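Side-chain contacts in kojibiose phosphorylase (Gut metagenome, PDB 6W0P), which is a carbohydrate-active enzyme of glycoside hydrolase family 65, in which a helical catalytic domain is combined with beta-rich domains at its two ends: residues Ile427-Tyr430 against Met431-Asn435; Cys518-Thr521 against Lys522-Ala526; Val590-Phe593 against Met594-Tyr597. One frame throughout, in Å; residues are numbered along the deposited sequence.

In the fold
Interaction 3 is the core contact of the set: all its residues are buried, and its side-chain chemistry across the contact is apolar. Interaction 1 sits partly buried, mixing tyrosine and methionine packing with a water held between partly exposed Tyr428 and Lys432. Interaction 2, about 25 Å from interaction 1, centre to centre, lies at the surface, where polar capping of a new helix dominates and one phenylalanine turns inward. Interactions 1 and 3 touch directly, Tyr428 CE2 lying 3.7 Å from Tyr597 CE1, and Tyr425 meets residues of both. Helix 437-458 is a shared neighbour of interactions 1 and 2, receiving Ile427 and Met431 from one and Phe520 from the other.

Interaction 1. Residues Ile427-Tyr430 against Met431-Asn435; sequences IYHY and MKIYN
Lys432 climbs back along the helix toward Tyr428, one turn earlier. Its CB lies 3.3 Å from Tyr428 O, the same oxygen that accepts the Lys432 N-H. With CG anti to the backbone N (chi1 -179°), the chain sets off beside the carbonyl carbon, and CD passes the His429 ring loosely at its CD2. A bend at chi3 (-101°) then swings CE across to the phenol, 3.5 Å from Tyr428 OH. The ammonium does not bond the hydroxyl directly; a water joins them, accepting from Lys432 NZ at 2.8 Å and from Tyr428 OH at 3.0 Å. This water lies at the edge of the Tyr428 ring, in its plane. Glu599 adds a long, weak ion pair to the lysine.

All this happens in the last turns of helix 418-434, part of the helical catalytic domain, which in family 65 is an (alpha/alpha)6 barrel. The helix ends at Tyr434, and Asn435 follows with positive phi.

Round the helix, Tyr430 and Tyr434 cross at about a right angle as side chains, CE1 of Tyr430 coming within 3.6 Å of CD2 of Tyr434. Their ring planes are inclined to each other by 42°. Ile433 CG2 sits over one face of the Tyr434 ring, while Tyr430 OH is gripped by Asp436 and Gln365. Met431, bent at both chi2 and chi3, makes an oblique Met-aromatic contact, its SD 5.5 Å from the Tyr430 ring centroid. Nearer its own backbone, Met431 CG lies 3.2 Å from Ile427 O. Elsewhere on the helix, Ile433 runs alongside His429 and points the same way, with CG1 4.2 Å from His429 CD2; Pro358 and Leu361 of helix 351-361 also touch the His429 side chain.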
ATOM      1  N   ILE A 427     -30.455 -10.488   5.191  1.00 32.45           N
ATOM      2  CA  ILE A 427     -31.355 -11.058   6.235  1.00 33.05           C
ATOM      3  C   ILE A 427     -32.721 -10.385   6.101  1.00 33.87           C
ATOM      4  O   ILE A 427     -33.735 -11.121   5.973  1.00 35.27           O
ATOM      5  CB  ILE A 427     -30.752 -10.908   7.638  1.00 33.55           C
ATOM      6  CG1 ILE A 427     -29.562 -11.845   7.848  1.00 33.49           C
ATOM      7  CG2 ILE A 427     -31.806 -11.102   8.715  1.00 33.91           C
ATOM      8  CD1 ILE A 427     -28.648 -11.410   8.981  1.00 34.13           C
ATOM      9  N   TYR A 428     -32.737  -9.049   6.098  1.00 33.44           N
ATOM     10  CA  TYR A 428     -33.930  -8.184   5.926  1.00 33.82           C
ATOM     11  C   TYR A 428     -34.680  -8.517   4.625  1.00 32.98           C
ATOM     12  O   TYR A 428     -35.905  -8.703   4.649  1.00 33.36           O
ATOM     13  CB  TYR A 428     -33.498  -6.722   5.960  1.00 35.10           C
ATOM     14  CG  TYR A 428     -34.526  -5.740   5.470  1.00 37.49           C
ATOM     15  CD1 TYR A 428     -35.597  -5.351   6.261  1.00 39.23           C
ATOM     16  CD2 TYR A 428     -34.411  -5.169   4.211  1.00 38.89           C
ATOM     17  CE1 TYR A 428     -36.543  -4.443   5.803  1.00 39.82           C
ATOM     18  CE2 TYR A 428     -35.338  -4.249   3.747  1.00 39.86           C
ATOM     19  CZ  TYR A 428     -36.408  -3.888   4.542  1.00 40.36           C
ATOM     20  OH  TYR A 428     -37.293  -2.968   4.044  1.00 44.06           O
ATOM     21  N   HIS A 429     -33.978  -8.599   3.498  1.00 31.55           N
ATOM     22  CA  HIS A 429     -34.587  -8.881   2.174  1.00 30.60           C
ATOM     23  C   HIS A 429     -35.214 -10.281   2.201  1.00 30.39           C
ATOM     24  O   HIS A 429     -36.355 -10.451   1.735  1.00 29.52           O
ATOM     25  CB  HIS A 429     -33.549  -8.675   1.059  1.00 29.81           C
ATOM     26  CG  HIS A 429     -34.141  -8.377  -0.275  1.00 29.20           C
ATOM     27  ND1 HIS A 429     -33.360  -8.207  -1.401  1.00 29.01           N
ATOM     28  CD2 HIS A 429     -35.422  -8.291  -0.675  1.00 29.30           C
ATOM     29  CE1 HIS A 429     -34.152  -7.984  -2.437  1.00 29.73           C
ATOM     30  NE2 HIS A 429     -35.427  -8.038  -2.023  1.00 29.39           N
ATOM     31  N   TYR A 430     -34.507 -11.237   2.792  1.00 30.72           N
ATOM     32  CA  TYR A 430     -34.939 -12.646   2.908  1.00 31.04           C
ATOM     33  C   TYR A 430     -36.250 -12.727   3.707  1.00 32.53           C
ATOM     34  O   TYR A 430     -37.206 -13.432   3.286  1.00 31.65           O
ATOM     35  CB  TYR A 430     -33.855 -13.469   3.599  1.00 30.63           C
ATOM     36  CG  TYR A 430     -34.268 -14.897   3.802  1.00 30.71           C
ATOM     37  CD1 TYR A 430     -34.459 -15.714   2.706  1.00 30.38           C
ATOM     38  CD2 TYR A 430     -34.508 -15.422   5.065  1.00 30.60           C
ATOM     39  CE1 TYR A 430     -34.862 -17.031   2.849  1.00 30.45           C
ATOM     40  CE2 TYR A 430     -34.901 -16.740   5.226  1.00 30.83           C
ATOM     41  CZ  TYR A 430     -35.094 -17.541   4.109  1.00 30.75           C
ATOM     42  OH  TYR A 430     -35.493 -18.836   4.204  1.00 30.60           O
ATOM     43  N   MET A 431     -36.276 -12.048   4.858  1.00 33.78           N
ATOM     44  CA  MET A 431     -37.448 -12.034   5.763  1.00 35.56           C
ATOM     45  C   MET A 431     -38.587 -11.301   5.043  1.00 36.76           C
ATOM     46  O   MET A 431     -39.747 -11.707   5.215  1.00 36.62           O
ATOM     47  CB  MET A 431     -37.113 -11.358   7.100  1.00 35.38           C
ATOM     48  CG  MET A 431     -36.092 -12.147   7.911  1.00 35.42           C
ATOM     49  SD  MET A 431     -36.698 -13.801   8.416  1.00 36.45           S
ATOM     50  CE  MET A 431     -38.041 -13.300   9.493  1.00 35.81           C
ATOM     51  N   LYS A 432     -38.267 -10.304   4.222  1.00 37.01           N
ATOM     52  CA  LYS A 432     -39.298  -9.516   3.517  1.00 39.34           C
ATOM     53  C   LYS A 432     -39.984 -10.394   2.456  1.00 38.47           C
ATOM     54  O   LYS A 432     -41.169 -10.200   2.234  1.00 38.01           O
ATOM     55  CB  LYS A 432     -38.682  -8.254   2.916  1.00 41.61           C
ATOM     56  CG  LYS A 432     -39.677  -7.370   2.183  1.00 44.54           C
ATOM     57  CD  LYS A 432     -39.029  -6.465   1.174  1.00 47.99           C
ATOM     58  CE  LYS A 432     -38.843  -5.037   1.644  1.00 51.55           C
ATOM     59  NZ  LYS A 432     -38.304  -4.201   0.537  1.00 54.26           N
ATOM     60  N   ILE A 433     -39.280 -11.347   1.846  1.00 36.55           N
ATOM     61  CA  ILE A 433     -39.879 -12.244   0.817  1.00 36.51           C
ATOM     62  C   ILE A 433     -40.531 -13.461   1.491  1.00 36.61           C
ATOM     63  O   ILE A 433     -41.581 -13.885   0.999  1.00 36.85           O
ATOM     64  CB  ILE A 433     -38.825 -12.645  -0.236  1.00 35.94           C
ATOM     65  CG1 ILE A 433     -38.165 -11.430  -0.894  1.00 35.77           C
ATOM     66  CG2 ILE A 433     -39.436 -13.577  -1.265  1.00 36.32           C
ATOM     67  CD1 ILE A 433     -39.140 -10.443  -1.516  1.00 36.70           C
ATOM     68  N   TYR A 434     -39.955 -14.006   2.566  1.00 37.01           N
ATOM     69  CA  TYR A 434     -40.341 -15.334   3.124  1.00 37.85           C
ATOM     70  C   TYR A 434     -40.789 -15.310   4.588  1.00 39.42           C
ATOM     71  O   TYR A 434     -41.297 -16.353   5.061  1.00 40.85           O
ATOM     72  CB  TYR A 434     -39.156 -16.280   3.021  1.00 36.42           C
ATOM     73  CG  TYR A 434     -38.905 -16.686   1.601  1.00 35.45           C
ATOM     74  CD1 TYR A 434     -39.798 -17.515   0.947  1.00 34.99           C
ATOM     75  CD2 TYR A 434     -37.800 -16.217   0.908  1.00 34.58           C
ATOM     76  CE1 TYR A 434     -39.570 -17.906  -0.361  1.00 35.09           C
ATOM     77  CE2 TYR A 434     -37.560 -16.600  -0.396  1.00 33.85           C
ATOM     78  CZ  TYR A 434     -38.448 -17.448  -1.027  1.00 34.13           C
ATOM     79  OH  TYR A 434     -38.230 -17.832  -2.309  1.00 33.23           O
ATOM     80  N   ASN A 435     -40.568 -14.203   5.292  1.00 40.51           N
ATOM     81  CA  ASN A 435     -40.856 -14.056   6.743  1.00 41.39           C
ATOM     82  C   ASN A 435     -40.625 -15.397   7.457  1.00 41.87           C
ATOM     83  O   ASN A 435     -41.575 -15.909   8.067  1.00 43.97           O
ATOM     84  CB  ASN A 435     -42.268 -13.509   6.943  1.00 41.73           C
ATOM     85  CG  ASN A 435     -42.465 -13.016   8.358  1.00 42.68           C
ATOM     86  OD1 ASN A 435     -41.549 -13.098   9.173  1.00 41.61           O
ATOM     87  ND2 ASN A 435     -43.650 -12.500   8.651  1.00 43.41           N
TER
HETATM   88  O   HOH W   1     -36.393  -2.267   1.246  1.00 41.46           O

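Interaction 2. Residues Cys518-Thr521 against Lys522-Ala526; sequences CGFT and KKDLA
Thr521 and Asp524 exchange hydrogen bonds at the start of helix 522-534. Thr521 OG1, placed between its own backbone N and carbonyl carbon (chi1 73°), accepts from Asp524 N at 3.2 Å and, more weakly, from Lys523 N. In return Asp524 OD2 takes the N-H of Thr521 at 3.1 Å. That bond is nearly straight at the hydrogen, yet it reaches the oxygen from above the carboxylate plane, 43° out of it. Leu525 N bonds Thr521 O as a main-chain i to i+4 bond.

This reciprocal pattern is a capping box, with Thr521 as N-cap. It follows directly on a Schellman motif that ends helix 513-518, where Gly519 takes positive phi, so one short linker closes one helix and opens the next.

The apolar contacts gather on Phe520. Asp524 CB lies over one face of its ring in a CH-pi contact, 3.8 Å from the centroid. The Leu525 and Phe520 side chains cross at about a right angle, Leu525 CG 3.6 Å from Phe520 CE2. Val449 and Lys453 of helix 437-458 also touch this buried phenylalanine, whereas Thr521 is exposed.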
ATOM      1  N   CYS A 518     -23.910 -13.407  22.948  1.00 55.38           N
ATOM      2  CA  CYS A 518     -23.262 -12.362  22.109  1.00 54.18           C
ATOM      3  C   CYS A 518     -22.624 -11.261  22.970  1.00 54.05           C
ATOM      4  O   CYS A 518     -21.844 -10.470  22.395  1.00 53.34           O
ATOM      5  CB  CYS A 518     -24.266 -11.722  21.161  1.00 53.16           C
ATOM      6  SG  CYS A 518     -24.901 -12.872  19.919  1.00 53.02           S
ATOM      7  N   GLY A 519     -22.946 -11.204  24.270  1.00 53.09           N
ATOM      8  CA  GLY A 519     -22.517 -10.137  25.195  1.00 52.39           C
ATOM      9  C   GLY A 519     -23.203  -8.815  24.901  1.00 52.13           C
ATOM     10  O   GLY A 519     -22.540  -7.773  24.955  1.00 51.83           O
ATOM     11  N   PHE A 520     -24.494  -8.834  24.580  1.00 51.93           N
ATOM     12  CA  PHE A 520     -25.231  -7.605  24.200  1.00 51.30           C
ATOM     13  C   PHE A 520     -26.126  -7.217  25.377  1.00 51.69           C
ATOM     14  O   PHE A 520     -27.172  -7.872  25.580  1.00 50.98           O
ATOM     15  CB  PHE A 520     -25.984  -7.805  22.880  1.00 49.96           C
ATOM     16  CG  PHE A 520     -26.264  -6.537  22.112  1.00 49.84           C
ATOM     17  CD1 PHE A 520     -25.233  -5.846  21.496  1.00 50.11           C
ATOM     18  CD2 PHE A 520     -27.553  -6.043  21.971  1.00 51.08           C
ATOM     19  CE1 PHE A 520     -25.479  -4.684  20.779  1.00 49.14           C
ATOM     20  CE2 PHE A 520     -27.797  -4.887  21.239  1.00 50.31           C
ATOM     21  CZ  PHE A 520     -26.759  -4.204  20.655  1.00 49.10           C
ATOM     22  N   THR A 521     -25.713  -6.177  26.106  1.00 52.86           N
ATOM     23  CA  THR A 521     -26.279  -5.761  27.420  1.00 55.11           C
ATOM     24  C   THR A 521     -27.291  -4.634  27.200  1.00 57.43           C
ATOM     25  O   THR A 521     -27.298  -4.042  26.097  1.00 56.92           O
ATOM     26  CB  THR A 521     -25.171  -5.301  28.375  1.00 54.09           C
ATOM     27  OG1 THR A 521     -24.711  -4.028  27.922  1.00 53.85           O
ATOM     28  CG2 THR A 521     -24.001  -6.257  28.429  1.00 53.98           C
ATOM     29  N   LYS A 522     -28.088  -4.326  28.224  1.00 60.33           N
ATOM     30  CA  LYS A 522     -29.069  -3.205  28.202  1.00 62.40           C
ATOM     31  C   LYS A 522     -28.315  -1.921  27.839  1.00 60.04           C
ATOM     32  O   LYS A 522     -28.927  -1.018  27.263  1.00 58.40           O
ATOM     33  CB  LYS A 522     -29.778  -3.085  29.558  1.00 65.86           C
ATOM     34  CG  LYS A 522     -30.669  -4.266  29.931  1.00 69.40           C
ATOM     35  CD  LYS A 522     -31.534  -4.016  31.153  1.00 72.33           C
ATOM     36  CE  LYS A 522     -32.692  -4.988  31.286  1.00 73.33           C
ATOM     37  NZ  LYS A 522     -32.492  -5.899  32.434  1.00 74.32           N
ATOM     38  N   LYS A 523     -27.030  -1.866  28.189  1.00 60.63           N
ATOM     39  CA  LYS A 523     -26.140  -0.698  27.999  1.00 61.29           C
ATOM     40  C   LYS A 523     -25.751  -0.600  26.515  1.00 58.41           C
ATOM     41  O   LYS A 523     -25.683   0.526  25.987  1.00 56.35           O
ATOM     42  CB  LYS A 523     -24.941  -0.846  28.940  1.00 64.68           C
ATOM     43  CG  LYS A 523     -24.154   0.433  29.192  1.00 68.21           C
ATOM     44  CD  LYS A 523     -22.694   0.216  29.560  1.00 70.38           C
ATOM     45  CE  LYS A 523     -21.783   1.254  28.927  1.00 72.12           C
ATOM     46  NZ  LYS A 523     -20.549   1.467  29.722  1.00 73.04           N
ATOM     47  N   ASP A 524     -25.511  -1.735  25.865  1.00 55.41           N
ATOM     48  CA  ASP A 524     -25.238  -1.785  24.407  1.00 54.41           C
ATOM     49  C   ASP A 524     -26.507  -1.320  23.680  1.00 52.53           C
ATOM     50  O   ASP A 524     -26.382  -0.490  22.757  1.00 50.86           O
ATOM     51  CB  ASP A 524     -24.744  -3.170  23.972  1.00 55.15           C
ATOM     52  CG  ASP A 524     -23.424  -3.589  24.604  1.00 56.25           C
ATOM     53  OD1 ASP A 524     -22.617  -2.688  24.914  1.00 56.79           O
ATOM     54  OD2 ASP A 524     -23.210  -4.820  24.787  1.00 57.32           O
ATOM     55  N   LEU A 525     -27.689  -1.760  24.129  1.00 52.03           N
ATOM     56  CA  LEU A 525     -28.993  -1.391  23.503  1.00 51.44           C
ATOM     57  C   LEU A 525     -29.258   0.105  23.647  1.00 49.37           C
ATOM     58  O   LEU A 525     -29.863   0.665  22.715  1.00 49.05           O
ATOM     59  CB  LEU A 525     -30.136  -2.189  24.125  1.00 53.34           C
ATOM     60  CG  LEU A 525     -30.358  -3.542  23.464  1.00 56.25           C
ATOM     61  CD1 LEU A 525     -30.864  -4.574  24.467  1.00 58.61           C
ATOM     62  CD2 LEU A 525     -31.301  -3.409  22.278  1.00 56.22           C
ATOM     63  N   ALA A 526     -28.861   0.711  24.772  1.00 46.73           N
ATOM     64  CA  ALA A 526     -29.012   2.164  25.003  1.00 46.21           C
ATOM     65  C   ALA A 526     -28.041   2.898  24.077  1.00 45.18           C
ATOM     66  O   ALA A 526     -28.441   3.923  23.492  1.00 43.36           O
ATOM     67  CB  ALA A 526     -28.785   2.522  26.452  1.00 46.44           C
TER

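Interaction 3. Residues Val590-Phe593 against Met594-Tyr597; sequences VLMF and MFLY
Val590 O accepts from Met594 N at 3.1 Å, the first of the i to i+4 bonds that carry the chain through the short helix 590-596. The next bond runs from Phe595 N to Leu591 O at 2.9 Å. Leu596 N to Met592 O continues the ladder; Tyr597 N to Phe593 O is weak, and Tyr597 has already left helical backbone angles.

Val590 and Met594 lie side by side and point the same way, with CG1 of the valine 3.9 Å from SD of the methionine. Chi1 (-68°) sets Met594 CG 3.2 Å from Val590 O, and the extended chi2 carries the sulfur up to the valine and, more loosely, to Leu591 CD2. Phe593, the preceding residue, crosses the methionine obliquely, its CE1 3.9 Å from Met594 CG. Phe593 CG stands between its backbone N and carbonyl carbon (chi1 74°), which brings one ring face over Val590 O; the oxygen lies 3.4 Å from the plane of the Phe593 ring, toward the rim. On another flank Met592 bends at chi2, and its terminal CE meets Leu596 CD2 at 4.2 Å. At the end of the helix, Phe593 O lies in the plane of the Tyr597 ring, at its edge.

Phe491 stacks on Phe593, while Lys495 makes a cation-pi contact with Tyr597. Leu591 and Phe595 instead face helix 624-634. A short helix wrapped in apolar side chains, with other helices packed against different flanks, suits the all-helical (alpha/alpha)6 barrel of family 65 catalytic domains.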
ATOM      1  N   VAL A 590     -24.791   6.908  -3.103  1.00 26.40           N
ATOM      2  CA  VAL A 590     -26.131   7.424  -2.691  1.00 26.34           C
ATOM      3  C   VAL A 590     -27.207   6.607  -3.425  1.00 26.31           C
ATOM      4  O   VAL A 590     -28.191   6.174  -2.778  1.00 26.33           O
ATOM      5  CB  VAL A 590     -26.270   8.924  -2.982  1.00 26.41           C
ATOM      6  CG1 VAL A 590     -27.725   9.382  -2.894  1.00 27.17           C
ATOM      7  CG2 VAL A 590     -25.386   9.743  -2.073  1.00 26.44           C
ATOM      8  N   LEU A 591     -27.048   6.425  -4.737  1.00 26.33           N
ATOM      9  CA  LEU A 591     -28.073   5.778  -5.605  1.00 26.41           C
ATOM     10  C   LEU A 591     -28.170   4.289  -5.259  1.00 26.48           C
ATOM     11  O   LEU A 591     -29.225   3.675  -5.522  1.00 26.65           O
ATOM     12  CB  LEU A 591     -27.716   6.004  -7.079  1.00 26.12           C
ATOM     13  CG  LEU A 591     -27.904   7.426  -7.604  1.00 26.47           C
ATOM     14  CD1 LEU A 591     -27.928   7.432  -9.129  1.00 26.35           C
ATOM     15  CD2 LEU A 591     -29.178   8.077  -7.050  1.00 26.49           C
ATOM     16  N   MET A 592     -27.107   3.721  -4.686  1.00 26.49           N
ATOM     17  CA  MET A 592     -27.133   2.333  -4.176  1.00 26.58           C
ATOM     18  C   MET A 592     -28.128   2.233  -3.004  1.00 26.99           C
ATOM     19  O   MET A 592     -28.989   1.368  -3.056  1.00 27.63           O
ATOM     20  CB  MET A 592     -25.752   1.884  -3.705  1.00 26.21           C
ATOM     21  CG  MET A 592     -25.681   0.402  -3.505  1.00 26.07           C
ATOM     22  SD  MET A 592     -25.836  -0.434  -5.105  1.00 25.96           S
ATOM     23  CE  MET A 592     -26.291  -2.076  -4.562  1.00 26.03           C
ATOM     24  N   PHE A 593     -28.034   3.054  -1.959  1.00 26.96           N
ATOM     25  CA  PHE A 593     -28.969   2.860  -0.819  1.00 27.82           C
ATOM     26  C   PHE A 593     -30.378   3.292  -1.255  1.00 27.86           C
ATOM     27  O   PHE A 593     -31.340   2.741  -0.765  1.00 28.54           O
ATOM     28  CB  PHE A 593     -28.459   3.481   0.484  1.00 27.36           C
ATOM     29  CG  PHE A 593     -28.529   4.976   0.580  1.00 27.33           C
ATOM     30  CD1 PHE A 593     -29.730   5.608   0.850  1.00 28.09           C
ATOM     31  CD2 PHE A 593     -27.384   5.740   0.464  1.00 27.38           C
ATOM     32  CE1 PHE A 593     -29.799   6.988   0.960  1.00 27.92           C
ATOM     33  CE2 PHE A 593     -27.443   7.116   0.600  1.00 27.82           C
ATOM     34  CZ  PHE A 593     -28.654   7.735   0.843  1.00 28.02           C
ATOM     35  N   MET A 594     -30.488   4.222  -2.192  1.00 28.25           N
ATOM     36  CA  MET A 594     -31.795   4.664  -2.705  1.00 28.75           C
ATOM     37  C   MET A 594     -32.423   3.506  -3.490  1.00 29.31           C
ATOM     38  O   MET A 594     -33.623   3.249  -3.291  1.00 29.12           O
ATOM     39  CB  MET A 594     -31.642   5.936  -3.528  1.00 29.22           C
ATOM     40  CG  MET A 594     -31.239   7.118  -2.646  1.00 29.74           C
ATOM     41  SD  MET A 594     -31.501   8.756  -3.366  1.00 30.15           S
ATOM     42  CE  MET A 594     -33.276   8.887  -3.126  1.00 31.74           C
ATOM     43  N   PHE A 595     -31.628   2.731  -4.243  1.00 29.33           N
ATOM     44  CA  PHE A 595     -32.120   1.501  -4.923  1.00 28.51           C
ATOM     45  C   PHE A 595     -32.582   0.466  -3.886  1.00 28.19           C
ATOM     46  O   PHE A 595     -33.683  -0.085  -4.055  1.00 27.09           O
ATOM     47  CB  PHE A 595     -31.026   0.885  -5.789  1.00 28.30           C
ATOM     48  CG  PHE A 595     -31.310  -0.521  -6.241  1.00 28.14           C
ATOM     49  CD1 PHE A 595     -32.273  -0.773  -7.205  1.00 28.54           C
ATOM     50  CD2 PHE A 595     -30.552  -1.581  -5.775  1.00 28.25           C
ATOM     51  CE1 PHE A 595     -32.521  -2.061  -7.644  1.00 28.34           C
ATOM     52  CE2 PHE A 595     -30.796  -2.876  -6.217  1.00 28.25           C
ATOM     53  CZ  PHE A 595     -31.789  -3.113  -7.135  1.00 28.50           C
ATOM     54  N   LEU A 596     -31.769   0.205  -2.847  1.00 28.00           N
ATOM     55  CA  LEU A 596     -32.022  -0.921  -1.896  1.00 28.71           C
ATOM     56  C   LEU A 596     -33.299  -0.636  -1.095  1.00 29.18           C
ATOM     57  O   LEU A 596     -33.867  -1.584  -0.485  1.00 28.98           O
ATOM     58  CB  LEU A 596     -30.822  -1.144  -0.972  1.00 28.63           C
ATOM     59  CG  LEU A 596     -29.520  -1.608  -1.633  1.00 28.85           C
ATOM     60  CD1 LEU A 596     -28.400  -1.650  -0.601  1.00 29.00           C
ATOM     61  CD2 LEU A 596     -29.671  -2.976  -2.307  1.00 28.90           C
ATOM     62  N   TYR A 597     -33.712   0.627  -1.087  1.00 30.13           N
ATOM     63  CA  TYR A 597     -34.868   1.159  -0.325  1.00 31.05           C
ATOM     64  C   TYR A 597     -35.715   2.070  -1.220  1.00 31.54           C
ATOM     65  O   TYR A 597     -36.272   3.088  -0.715  1.00 31.77           O
ATOM     66  CB  TYR A 597     -34.347   1.859   0.929  1.00 30.82           C
ATOM     67  CG  TYR A 597     -33.863   0.911   1.991  1.00 30.55           C
ATOM     68  CD1 TYR A 597     -34.739   0.186   2.786  1.00 30.41           C
ATOM     69  CD2 TYR A 597     -32.509   0.754   2.199  1.00 30.54           C
ATOM     70  CE1 TYR A 597     -34.273  -0.686   3.760  1.00 30.63           C
ATOM     71  CE2 TYR A 597     -32.025  -0.103   3.169  1.00 30.55           C
ATOM     72  CZ  TYR A 597     -32.904  -0.825   3.951  1.00 30.77           C
ATOM     73  OH  TYR A 597     -32.350  -1.643   4.885  1.00 30.32           O
TER